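Local coordinates for PDZ domain protein (Parabacteroides distasonis, PDB 4L8N) that is of unknown function but pairs PDZ domains with a DUF4136 domain and binds magnesium, at residues A[134-145]-A[250-261]. Numbering follows the deposited sequence.
Sequences TVTSDGVDFGNF and DQKDIPGRVLWE
Leu259 CD1 sits over the centre of one face of the Phe145 ring, 3.8 Å from the centroid and 10° off the ring normal, a CH-pi contact; Asn144 CB lies toward the rim of the opposite face. Asp253 CB and Arg257 NH2 lie at the ring's edge. The Arg257 guanidinium carries Ile254 CD1 on one face and Asp138 at its edge: Arg257 NH1 donates to Asp138 OD2 at 3.1 Å, a salt bridge on the oxygen's anti side. With CG trans to the backbone N (chi1 173°), Arg257 bends at chi3, turning its NH2 onto Asp250 OD2 at 2.8 Å. This network lies in the DUF4136 hairpin loop joining strands 240-250 and 258-268. Strand 123-135 pairs antiparallel with 258-268, hydrogen-bonded at Thr134-Glu261 and non-hydrogen-bonded at Val135-Trp260; Thr136 N hydrogen-bonds to Leu259 O at 3.0 Å from above the carbonyl plane. Asp250 also holds the 252-254 backbone: OD1 accepts Lys252 N (an Asx turn) and, on its syn lone pair, Asp253 N (an Asx motif), while Ile254 N reaches OD2 from the face opposite Arg257. Replacing Asp250 by an alanine is likely to leave three loop amides and Arg257 NH2 without this acceptor. Lys252 NZ reaches back to Asn144 O at 2.8 Å.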
ATOM      1  N   THR A 134       1.711  -6.508   9.915  1.00 48.35           N
ATOM      2  CA  THR A 134       0.456  -7.102  10.369  1.00 47.19           C
ATOM      3  C   THR A 134       0.730  -8.161  11.401  1.00 51.23           C
ATOM      4  O   THR A 134       1.593  -9.016  11.201  1.00 50.51           O
ATOM      5  CB  THR A 134      -0.290  -7.716   9.183  1.00 53.32           C
ATOM      6  OG1 THR A 134      -0.181  -6.871   8.034  1.00 53.88           O
ATOM      7  CG2 THR A 134      -1.748  -8.013   9.503  1.00 51.58           C
ATOM      8  N   VAL A 135      -0.008  -8.104  12.500  1.00 49.85           N
ATOM      9  CA  VAL A 135       0.116  -9.061  13.582  1.00 51.90           C
ATOM     10  C   VAL A 135      -1.237  -9.733  13.823  1.00 57.78           C
ATOM     11  O   VAL A 135      -2.277  -9.200  13.410  1.00 57.88           O
ATOM     12  CB  VAL A 135       0.705  -8.448  14.892  1.00 56.35           C
ATOM     13  CG1 VAL A 135       2.040  -7.756  14.617  1.00 55.65           C
ATOM     14  CG2 VAL A 135      -0.274  -7.490  15.568  1.00 56.40           C
ATOM     15  N   THR A 136      -1.205 -10.894  14.521  1.00 54.09           N
ATOM     16  CA  THR A 136      -2.374 -11.674  14.938  1.00 52.89           C
ATOM     17  C   THR A 136      -3.288 -10.785  15.813  1.00 56.62           C
ATOM     18  O   THR A 136      -2.815  -9.882  16.513  1.00 56.41           O
ATOM     19  CB  THR A 136      -1.942 -12.987  15.648  1.00 54.09           C
ATOM     20  OG1 THR A 136      -3.104 -13.734  16.012  1.00 58.96           O
ATOM     21  CG2 THR A 136      -1.053 -12.753  16.897  1.00 50.26           C
ATOM     22  N   SER A 137      -4.592 -11.026  15.741  1.00 53.98           N
ATOM     23  CA  SER A 137      -5.556 -10.258  16.516  1.00 54.89           C
ATOM     24  C   SER A 137      -5.656 -10.843  17.923  1.00 59.09           C
ATOM     25  O   SER A 137      -6.206 -10.190  18.815  1.00 59.26           O
ATOM     26  CB  SER A 137      -6.911 -10.210  15.812  1.00 60.39           C
ATOM     27  OG  SER A 137      -7.372 -11.512  15.484  1.00 75.79           O
ATOM     28  N   ASP A 138      -5.072 -12.050  18.138  1.00 56.08           N
ATOM     29  CA  ASP A 138      -4.984 -12.703  19.457  1.00 56.47           C
ATOM     30  C   ASP A 138      -3.938 -11.957  20.280  1.00 60.33           C
ATOM     31  O   ASP A 138      -2.867 -11.630  19.762  1.00 57.11           O
ATOM     32  CB  ASP A 138      -4.638 -14.198  19.326  1.00 57.93           C
ATOM     33  CG  ASP A 138      -5.592 -14.995  18.452  1.00 72.45           C
ATOM     34  OD1 ASP A 138      -6.789 -14.623  18.375  1.00 75.69           O
ATOM     35  OD2 ASP A 138      -5.148 -15.993  17.848  1.00 79.72           O
ATOM     36  N   GLY A 139      -4.267 -11.678  21.534  1.00 59.96           N
ATOM     37  CA  GLY A 139      -3.410 -10.923  22.445  1.00 60.60           C
ATOM     38  C   GLY A 139      -2.300 -11.710  23.116  1.00 65.79           C
ATOM     39  O   GLY A 139      -1.972 -11.437  24.279  1.00 68.67           O
ATOM     40  N   VAL A 140      -1.683 -12.657  22.370  1.00 58.59           N
ATOM     41  CA  VAL A 140      -0.609 -13.501  22.854  1.00 57.09           C
ATOM     42  C   VAL A 140       0.691 -12.711  22.990  1.00 61.79           C
ATOM     43  O   VAL A 140       1.077 -11.983  22.077  1.00 61.90           O
ATOM     44  CB  VAL A 140      -0.439 -14.770  21.987  1.00 59.50           C
ATOM     45  CG1 VAL A 140       0.110 -14.470  20.595  1.00 57.26           C
ATOM     46  CG2 VAL A 140       0.411 -15.813  22.701  1.00 60.62           C
ATOM     47  N   ASP A 141       1.382 -12.880  24.129  1.00 59.17           N
ATOM     48  CA  ASP A 141       2.678 -12.264  24.353  1.00 58.13           C
ATOM     49  C   ASP A 141       3.751 -12.965  23.485  1.00 61.07           C
ATOM     50  O   ASP A 141       3.921 -14.186  23.564  1.00 61.49           O
ATOM     51  CB  ASP A 141       3.068 -12.282  25.836  1.00 61.20           C
ATOM     52  CG  ASP A 141       4.075 -11.186  26.133  1.00 78.04           C
ATOM     53  OD1 ASP A 141       5.287 -11.413  25.911  1.00 76.22           O
ATOM     54  OD2 ASP A 141       3.645 -10.062  26.453  1.00 90.59           O
ATOM     55  N   PHE A 142       4.456 -12.181  22.646  1.00 55.52           N
ATOM     56  CA  PHE A 142       5.520 -12.659  21.752  1.00 53.80           C
ATOM     57  C   PHE A 142       6.705 -13.247  22.536  1.00 58.18           C
ATOM     58  O   PHE A 142       7.467 -14.029  21.978  1.00 58.63           O
ATOM     59  CB  PHE A 142       5.997 -11.546  20.784  1.00 53.42           C
ATOM     60  CG  PHE A 142       5.016 -11.168  19.692  1.00 54.29           C
ATOM     61  CD1 PHE A 142       3.991 -12.040  19.312  1.00 56.68           C
ATOM     62  CD2 PHE A 142       5.148  -9.969  19.003  1.00 55.63           C
ATOM     63  CE1 PHE A 142       3.095 -11.694  18.296  1.00 55.72           C
ATOM     64  CE2 PHE A 142       4.257  -9.637  17.974  1.00 56.84           C
ATOM     65  CZ  PHE A 142       3.238 -10.505  17.633  1.00 53.96           C
ATOM     66  N   GLY A 143       6.814 -12.913  23.818  1.00 55.12           N
ATOM     67  CA  GLY A 143       7.831 -13.463  24.709  1.00 55.87           C
ATOM     68  C   GLY A 143       7.672 -14.956  24.985  1.00 61.43           C
ATOM     69  O   GLY A 143       8.587 -15.576  25.522  1.00 61.73           O
ATOM     70  N   ASN A 144       6.516 -15.563  24.602  1.00 58.25           N
ATOM     71  CA  ASN A 144       6.267 -16.996  24.780  1.00 58.79           C
ATOM     72  C   ASN A 144       7.042 -17.837  23.761  1.00 63.39           C
ATOM     73  O   ASN A 144       7.133 -19.050  23.924  1.00 64.34           O
ATOM     74  CB  ASN A 144       4.771 -17.324  24.657  1.00 56.90           C
ATOM     75  CG  ASN A 144       3.835 -16.682  25.664  1.00 82.67           C
ATOM     76  OD1 ASN A 144       2.644 -16.516  25.390  1.00 82.44           O
ATOM     77  ND2 ASN A 144       4.312 -16.339  26.851  1.00 71.75           N
ATOM     78  N   PHE A 145       7.574 -17.203  22.705  1.00 58.70           N
ATOM     79  CA  PHE A 145       8.268 -17.869  21.610  1.00 57.89           C
ATOM     80  C   PHE A 145       9.750 -17.533  21.682  1.00 64.25           C
ATOM     81  O   PHE A 145      10.137 -16.386  21.489  1.00 63.99           O
ATOM     82  CB  PHE A 145       7.618 -17.437  20.279  1.00 57.71           C
ATOM     83  CG  PHE A 145       6.109 -17.584  20.308  1.00 58.98           C
ATOM     84  CD1 PHE A 145       5.507 -18.816  20.066  1.00 62.01           C
ATOM     85  CD2 PHE A 145       5.293 -16.504  20.632  1.00 60.25           C
ATOM     86  CE1 PHE A 145       4.116 -18.959  20.124  1.00 62.81           C
ATOM     87  CE2 PHE A 145       3.900 -16.657  20.722  1.00 63.18           C
ATOM     88  CZ  PHE A 145       3.323 -17.883  20.463  1.00 61.66           C
ATOM     89  N   ASP A 250       3.719 -19.329  14.182  1.00 53.22           N
ATOM     90  CA  ASP A 250       3.603 -20.047  15.454  1.00 53.39           C
ATOM     91  C   ASP A 250       3.572 -21.553  15.219  1.00 59.99           C
ATOM     92  O   ASP A 250       2.813 -22.022  14.365  1.00 61.15           O
ATOM     93  CB  ASP A 250       2.308 -19.601  16.150  1.00 54.59           C
ATOM     94  CG  ASP A 250       1.951 -20.236  17.485  1.00 61.96           C
ATOM     95  OD1 ASP A 250       2.790 -20.989  18.035  1.00 62.91           O
ATOM     96  OD2 ASP A 250       0.832 -19.965  17.990  1.00 62.83           O
ATOM     97  N   GLN A 251       4.352 -22.309  16.009  1.00 56.75           N
ATOM     98  CA  GLN A 251       4.394 -23.767  15.941  1.00 57.73           C
ATOM     99  C   GLN A 251       3.919 -24.402  17.235  1.00 68.41           C
ATOM    100  O   GLN A 251       3.681 -25.612  17.255  1.00 70.94           O
ATOM    101  CB  GLN A 251       5.815 -24.281  15.644  1.00 58.63           C
ATOM    102  CG  GLN A 251       6.491 -23.760  14.384  1.00 53.64           C
ATOM    103  CD  GLN A 251       5.756 -24.090  13.125  1.00 73.05           C
ATOM    104  OE1 GLN A 251       4.986 -23.285  12.609  1.00 72.47           O
ATOM    105  NE2 GLN A 251       5.991 -25.273  12.601  1.00 71.31           N
ATOM    106  N   LYS A 252       3.805 -23.625  18.328  1.00 67.28           N
ATOM    107  CA  LYS A 252       3.461 -24.213  19.623  1.00 68.95           C
ATOM    108  C   LYS A 252       2.085 -23.807  20.216  1.00 73.08           C
ATOM    109  O   LYS A 252       1.382 -24.704  20.653  1.00 74.78           O
ATOM    110  CB  LYS A 252       4.581 -23.955  20.657  1.00 71.60           C
ATOM    111  CG  LYS A 252       4.960 -22.492  20.879  1.00 81.78           C
ATOM    112  CD  LYS A 252       5.925 -22.317  22.046  1.00 92.60           C
ATOM    113  CE  LYS A 252       5.288 -21.752  23.289  1.00101.49           C
ATOM    114  NZ  LYS A 252       6.249 -21.691  24.428  1.00107.14           N
ATOM    115  N   ASP A 253       1.713 -22.508  20.275  1.00 68.28           N
ATOM    116  CA  ASP A 253       0.468 -22.069  20.926  1.00 68.21           C
ATOM    117  C   ASP A 253      -0.755 -22.428  20.100  1.00 71.82           C
ATOM    118  O   ASP A 253      -1.654 -23.047  20.649  1.00 74.71           O
ATOM    119  CB  ASP A 253       0.486 -20.566  21.246  1.00 69.65           C
ATOM    120  CG  ASP A 253      -0.322 -20.154  22.459  1.00 87.12           C
ATOM    121  OD1 ASP A 253      -1.569 -20.273  22.413  1.00 89.10           O
ATOM    122  OD2 ASP A 253       0.288 -19.682  23.445  1.00 99.01           O
ATOM    123  N   ILE A 254      -0.824 -21.986  18.822  1.00 65.02           N
ATOM    124  CA  ILE A 254      -1.881 -22.274  17.824  1.00 63.03           C
ATOM    125  C   ILE A 254      -1.108 -22.543  16.530  1.00 66.63           C
ATOM    126  O   ILE A 254      -0.816 -21.604  15.787  1.00 67.26           O
ATOM    127  CB  ILE A 254      -2.977 -21.157  17.694  1.00 64.29           C
ATOM    128  CG1 ILE A 254      -3.721 -20.918  19.026  1.00 65.84           C
ATOM    129  CG2 ILE A 254      -3.968 -21.468  16.571  1.00 61.88           C
ATOM    130  CD1 ILE A 254      -4.367 -19.546  19.179  1.00 71.81           C
ATOM    131  N   PRO A 255      -0.625 -23.783  16.318  1.00 63.30           N
ATOM    132  CA  PRO A 255       0.232 -24.050  15.147  1.00 63.17           C
ATOM    133  C   PRO A 255      -0.353 -23.576  13.817  1.00 65.93           C
ATOM    134  O   PRO A 255      -1.529 -23.790  13.565  1.00 67.36           O
ATOM    135  CB  PRO A 255       0.372 -25.579  15.173  1.00 66.45           C
ATOM    136  CG  PRO A 255       0.258 -25.928  16.616  1.00 71.03           C
ATOM    137  CD  PRO A 255      -0.781 -24.994  17.155  1.00 66.06           C
ATOM    138  N   GLY A 256       0.458 -22.903  13.011  1.00 59.99           N
ATOM    139  CA  GLY A 256       0.045 -22.413  11.699  1.00 58.15           C
ATOM    140  C   GLY A 256      -0.421 -20.972  11.676  1.00 61.49           C
ATOM    141  O   GLY A 256      -0.500 -20.372  10.601  1.00 60.84           O
ATOM    142  N   ARG A 257      -0.748 -20.413  12.862  1.00 58.35           N
ATOM    143  CA  ARG A 257      -1.165 -19.017  13.052  1.00 56.61           C
ATOM    144  C   ARG A 257       0.008 -18.099  12.769  1.00 58.39           C
ATOM    145  O   ARG A 257       1.085 -18.284  13.339  1.00 57.23           O
ATOM    146  CB  ARG A 257      -1.682 -18.804  14.498  1.00 57.08           C
ATOM    147  CG  ARG A 257      -1.991 -17.360  14.889  1.00 62.96           C
ATOM    148  CD  ARG A 257      -2.460 -17.244  16.331  1.00 64.87           C
ATOM    149  NE  ARG A 257      -1.425 -17.662  17.281  1.00 58.69           N
ATOM    150  CZ  ARG A 257      -1.458 -17.452  18.594  1.00 67.56           C
ATOM    151  NH1 ARG A 257      -2.493 -16.838  19.151  1.00 57.25           N
ATOM    152  NH2 ARG A 257      -0.463 -17.865  19.362  1.00 52.96           N
ATOM    153  N   VAL A 258      -0.195 -17.117  11.877  1.00 53.82           N
ATOM    154  CA  VAL A 258       0.830 -16.125  11.578  1.00 51.42           C
ATOM    155  C   VAL A 258       0.776 -15.098  12.700  1.00 53.74           C
ATOM    156  O   VAL A 258      -0.269 -14.465  12.918  1.00 51.77           O
ATOM    157  CB  VAL A 258       0.685 -15.494  10.173  1.00 53.52           C
ATOM    158  CG1 VAL A 258       1.716 -14.384   9.973  1.00 52.06           C
ATOM    159  CG2 VAL A 258       0.822 -16.557   9.089  1.00 52.95           C
ATOM    160  N   LEU A 259       1.880 -14.996  13.458  1.00 51.01           N
ATOM    161  CA  LEU A 259       1.990 -14.083  14.600  1.00 50.20           C
ATOM    162  C   LEU A 259       2.288 -12.670  14.142  1.00 51.44           C
ATOM    163  O   LEU A 259       1.687 -11.712  14.628  1.00 50.94           O
ATOM    164  CB  LEU A 259       3.092 -14.537  15.577  1.00 50.32           C
ATOM    165  CG  LEU A 259       2.976 -15.928  16.195  1.00 55.64           C
ATOM    166  CD1 LEU A 259       4.228 -16.259  16.925  1.00 56.19           C
ATOM    167  CD2 LEU A 259       1.837 -16.004  17.202  1.00 56.95           C
ATOM    168  N   TRP A 260       3.216 -12.556  13.209  1.00 46.83           N
ATOM    169  CA  TRP A 260       3.736 -11.296  12.712  1.00 47.50           C
ATOM    170  C   TRP A 260       4.199 -11.485  11.274  1.00 52.91           C
ATOM    171  O   TRP A 260       4.832 -12.514  10.938  1.00 51.55           O
ATOM    172  CB  TRP A 260       4.925 -10.890  13.622  1.00 46.62           C
ATOM    173  CG  TRP A 260       5.560  -9.552  13.353  1.00 46.22           C
ATOM    174  CD1 TRP A 260       5.313  -8.388  14.020  1.00 48.90           C
ATOM    175  CD2 TRP A 260       6.685  -9.295  12.503  1.00 44.93           C
ATOM    176  NE1 TRP A 260       6.169  -7.406  13.594  1.00 47.75           N
ATOM    177  CE2 TRP A 260       7.016  -7.929  12.650  1.00 48.05           C
ATOM    178  CE3 TRP A 260       7.437 -10.081  11.612  1.00 45.72           C
ATOM    179  CZ2 TRP A 260       8.081  -7.342  11.968  1.00 45.84           C
ATOM    180  CZ3 TRP A 260       8.451  -9.479  10.889  1.00 46.29           C
ATOM    181  CH2 TRP A 260       8.797  -8.140  11.110  1.00 46.33           C
ATOM    182  N   GLU A 261       3.867 -10.493  10.429  1.00 50.11           N
ATOM    183  CA  GLU A 261       4.206 -10.472   9.015  1.00 50.15           C
ATOM    184  C   GLU A 261       4.530  -9.052   8.622  1.00 52.13           C
ATOM    185  O   GLU A 261       3.818  -8.124   9.006  1.00 51.84           O
ATOM    186  CB  GLU A 261       3.045 -11.051   8.161  1.00 52.49           C
ATOM    187  CG  GLU A 261       3.394 -11.325   6.696  1.00 65.82           C
ATOM    188  CD  GLU A 261       2.334 -12.004   5.841  1.00 82.50           C
ATOM    189  OE1 GLU A 261       1.900 -13.119   6.204  1.00 70.09           O
ATOM    190  OE2 GLU A 261       1.986 -11.459   4.770  1.00 77.13           O
TER
HETATM  191  O   HOH W   1       1.903  -7.582   6.335  1.00 48.77           O